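Local coordinates for protein Serpin48 (Tenebrio molitor, PDB 3OZQ) that probably acts as a serpin-type inhibitor of serine endopeptidases, being highly specific for the protease SPE in insect innate immunity, at residues N238-L243 with V352-I357. Residues are numbered along the deposited sequence; the frame is centred on the assembly and turned at random.
Sequences NQIEGL and VDHPFI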
loop_
_atom_site.group_PDB
_atom_site.type_symbol
_atom_site.label_atom_id
_atom_site.label_comp_id
_atom_site.label_asym_id
_atom_site.label_seq_id
_atom_site.Cartn_x
_atom_site.Cartn_y
_atom_site.Cartn_z
ATOM N N ASN A 238 -21.771 -6.717 8.996
ATOM C CA ASN A 238 -22.748 -7.719 9.422
ATOM C C ASN A 238 -23.797 -7.985 8.353
ATOM O O ASN A 238 -24.309 -9.093 8.238
ATOM C CB ASN A 238 -23.398 -7.328 10.754
ATOM C CG ASN A 238 -22.507 -7.633 11.947
ATOM O OD1 ASN A 238 -21.776 -8.629 11.951
ATOM N ND2 ASN A 238 -22.557 -6.775 12.967
ATOM N N GLN A 239 -24.102 -6.970 7.556
ATOM C CA GLN A 239 -25.043 -7.132 6.459
ATOM C C GLN A 239 -24.348 -7.331 5.106
ATOM O O GLN A 239 -23.285 -6.764 4.845
ATOM C CB GLN A 239 -26.012 -5.948 6.418
ATOM C CG GLN A 239 -27.062 -6.000 7.527
ATOM C CD GLN A 239 -27.791 -7.338 7.566
ATOM O OE1 GLN A 239 -28.116 -7.914 6.523
ATOM N NE2 GLN A 239 -28.025 -7.850 8.770
ATOM N N ILE A 240 -24.959 -8.148 4.254
ATOM C CA ILE A 240 -24.388 -8.489 2.953
ATOM C C ILE A 240 -23.898 -7.272 2.168
ATOM O O ILE A 240 -22.815 -7.305 1.584
ATOM C CB ILE A 240 -25.396 -9.276 2.081
ATOM C CG1 ILE A 240 -25.808 -10.583 2.767
ATOM C CG2 ILE A 240 -24.812 -9.564 0.700
ATOM C CD1 ILE A 240 -24.744 -11.663 2.729
ATOM N N GLU A 241 -24.695 -6.207 2.151
ATOM C CA GLU A 241 -24.408 -5.050 1.305
ATOM C C GLU A 241 -23.887 -3.865 2.107
ATOM O O GLU A 241 -24.032 -2.720 1.680
ATOM C CB GLU A 241 -25.661 -4.619 0.531
ATOM C CG GLU A 241 -26.244 -5.667 -0.411
ATOM C CD GLU A 241 -27.493 -5.169 -1.135
ATOM O OE1 GLU A 241 -28.149 -4.238 -0.609
ATOM O OE2 GLU A 241 -27.814 -5.698 -2.226
ATOM N N GLY A 242 -23.278 -4.138 3.258
ATOM C CA GLY A 242 -22.881 -3.085 4.176
ATOM C C GLY A 242 -21.563 -2.361 3.926
ATOM O O GLY A 242 -21.142 -1.554 4.752
ATOM N N LEU A 243 -20.911 -2.625 2.796
ATOM C CA LEU A 243 -19.585 -2.047 2.537
ATOM C C LEU A 243 -19.575 -0.520 2.410
ATOM O O LEU A 243 -18.790 0.161 3.079
ATOM C CB LEU A 243 -18.956 -2.668 1.291
ATOM C CG LEU A 243 -17.603 -2.103 0.859
ATOM C CD1 LEU A 243 -16.575 -2.182 1.981
ATOM C CD2 LEU A 243 -17.097 -2.838 -0.370
ATOM N N VAL A 352 -16.393 -14.939 5.377
ATOM C CA VAL A 352 -16.174 -13.827 4.469
ATOM C C VAL A 352 -16.772 -14.163 3.106
ATOM O O VAL A 352 -16.094 -14.698 2.230
ATOM C CB VAL A 352 -14.669 -13.500 4.352
ATOM C CG1 VAL A 352 -14.467 -12.209 3.570
ATOM C CG2 VAL A 352 -14.022 -13.403 5.748
ATOM N N ASP A 353 -18.049 -13.835 2.933
ATOM C CA ASP A 353 -18.831 -14.342 1.806
ATOM C C ASP A 353 -19.628 -13.225 1.174
ATOM O O ASP A 353 -20.639 -13.457 0.514
ATOM C CB ASP A 353 -19.760 -15.479 2.259
ATOM C CG ASP A 353 -20.969 -14.978 3.042
ATOM O OD1 ASP A 353 -20.941 -13.833 3.541
ATOM O OD2 ASP A 353 -21.954 -15.744 3.169
ATOM N N HIS A 354 -19.156 -12.006 1.411
ATOM C CA HIS A 354 -19.659 -10.794 0.782
ATOM C C HIS A 354 -18.525 -9.759 0.871
ATOM O O HIS A 354 -17.521 -10.019 1.530
ATOM C CB HIS A 354 -20.947 -10.305 1.460
ATOM C CG HIS A 354 -20.820 -10.096 2.939
ATOM N ND1 HIS A 354 -20.769 -11.139 3.838
ATOM C CD2 HIS A 354 -20.766 -8.963 3.676
ATOM C CE1 HIS A 354 -20.676 -10.659 5.063
ATOM N NE2 HIS A 354 -20.671 -9.340 4.994
ATOM N N PRO A 355 -18.675 -8.611 0.195
ATOM C CA PRO A 355 -17.587 -7.625 0.058
ATOM C C PRO A 355 -17.018 -7.118 1.384
ATOM O O PRO A 355 -17.760 -6.892 2.340
ATOM C CB PRO A 355 -18.249 -6.489 -0.713
ATOM C CG PRO A 355 -19.267 -7.177 -1.552
ATOM C CD PRO A 355 -19.822 -8.267 -0.664
ATOM N N PHE A 356 -15.701 -6.951 1.428
ATOM C CA PHE A 356 -15.004 -6.617 2.663
ATOM C C PHE A 356 -13.795 -5.710 2.416
ATOM O O PHE A 356 -13.275 -5.651 1.311
ATOM C CB PHE A 356 -14.533 -7.887 3.355
ATOM C CG PHE A 356 -13.619 -8.741 2.521
ATOM C CD1 PHE A 356 -12.249 -8.686 2.693
ATOM C CD2 PHE A 356 -14.128 -9.614 1.578
ATOM C CE1 PHE A 356 -11.407 -9.483 1.936
ATOM C CE2 PHE A 356 -13.289 -10.415 0.818
ATOM C CZ PHE A 356 -11.931 -10.347 0.992
ATOM N N ILE A 357 -13.361 -5.027 3.473
ATOM C CA ILE A 357 -12.122 -4.266 3.480
ATOM C C ILE A 357 -11.069 -5.137 4.159
ATOM O O ILE A 357 -11.396 -5.926 5.038
ATOM C CB ILE A 357 -12.316 -2.960 4.285
ATOM C CG1 ILE A 357 -13.290 -2.024 3.569
ATOM C CG2 ILE A 357 -10.985 -2.272 4.587
ATOM C CD1 ILE A 357 -13.632 -0.777 4.380
HETATM O O HOH W 1 -20.711 -5.392 1.454
#
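I240 and H354 bring their backbones to 5.7 Å between CA atoms, where the type I turn Q239–G242, closed by a bond from G242 N to Q239 O, passes the segment leading into strand 356-362. No direct hydrogen bond spans the two segments; the polar link is a water that donates to I240 O (2.8 Å), with weak bonds from L243 N and to P355 O. H354 CG lies between its backbone N and carbonyl carbon (chi1 55°), which swings the imidazole over the turn, with CD2 3.4 Å from I240 O and Q239 O also approaching the ring obliquely. I240 CG2 lies 4.0 Å from H354 CB, and I240 CD1 4.2 Å from H354 ND1. Both ring nitrogens are engaged: ND1 donates to D353 OD1 (2.7 Å, 168°), only 3° out of the ring plane, and NE2 is hydrogen-bonded to S237 O, so the ring's rotation is fixed from two ends. With an alanine in place of H354, D353 OD1 and S237 O would probably lose their imidazole partner, and a gap would open by I240 CD1 and the turn carbonyls. In the serpin fold, this contact ties the loop between strand 231-237 and helix 243-248 to the entry of strand 356-362, the antiparallel neighbour of 231-237; the I357–V235 backbone bond is evidence of that pairing. L243, whose CG extends away from the backbone N, reaches across and splits its methyls: CD2 meets P355 CB at 3.8 Å, while CD1 lies 3.7 Å from I357 CG1. I357 also touches helix 250-254.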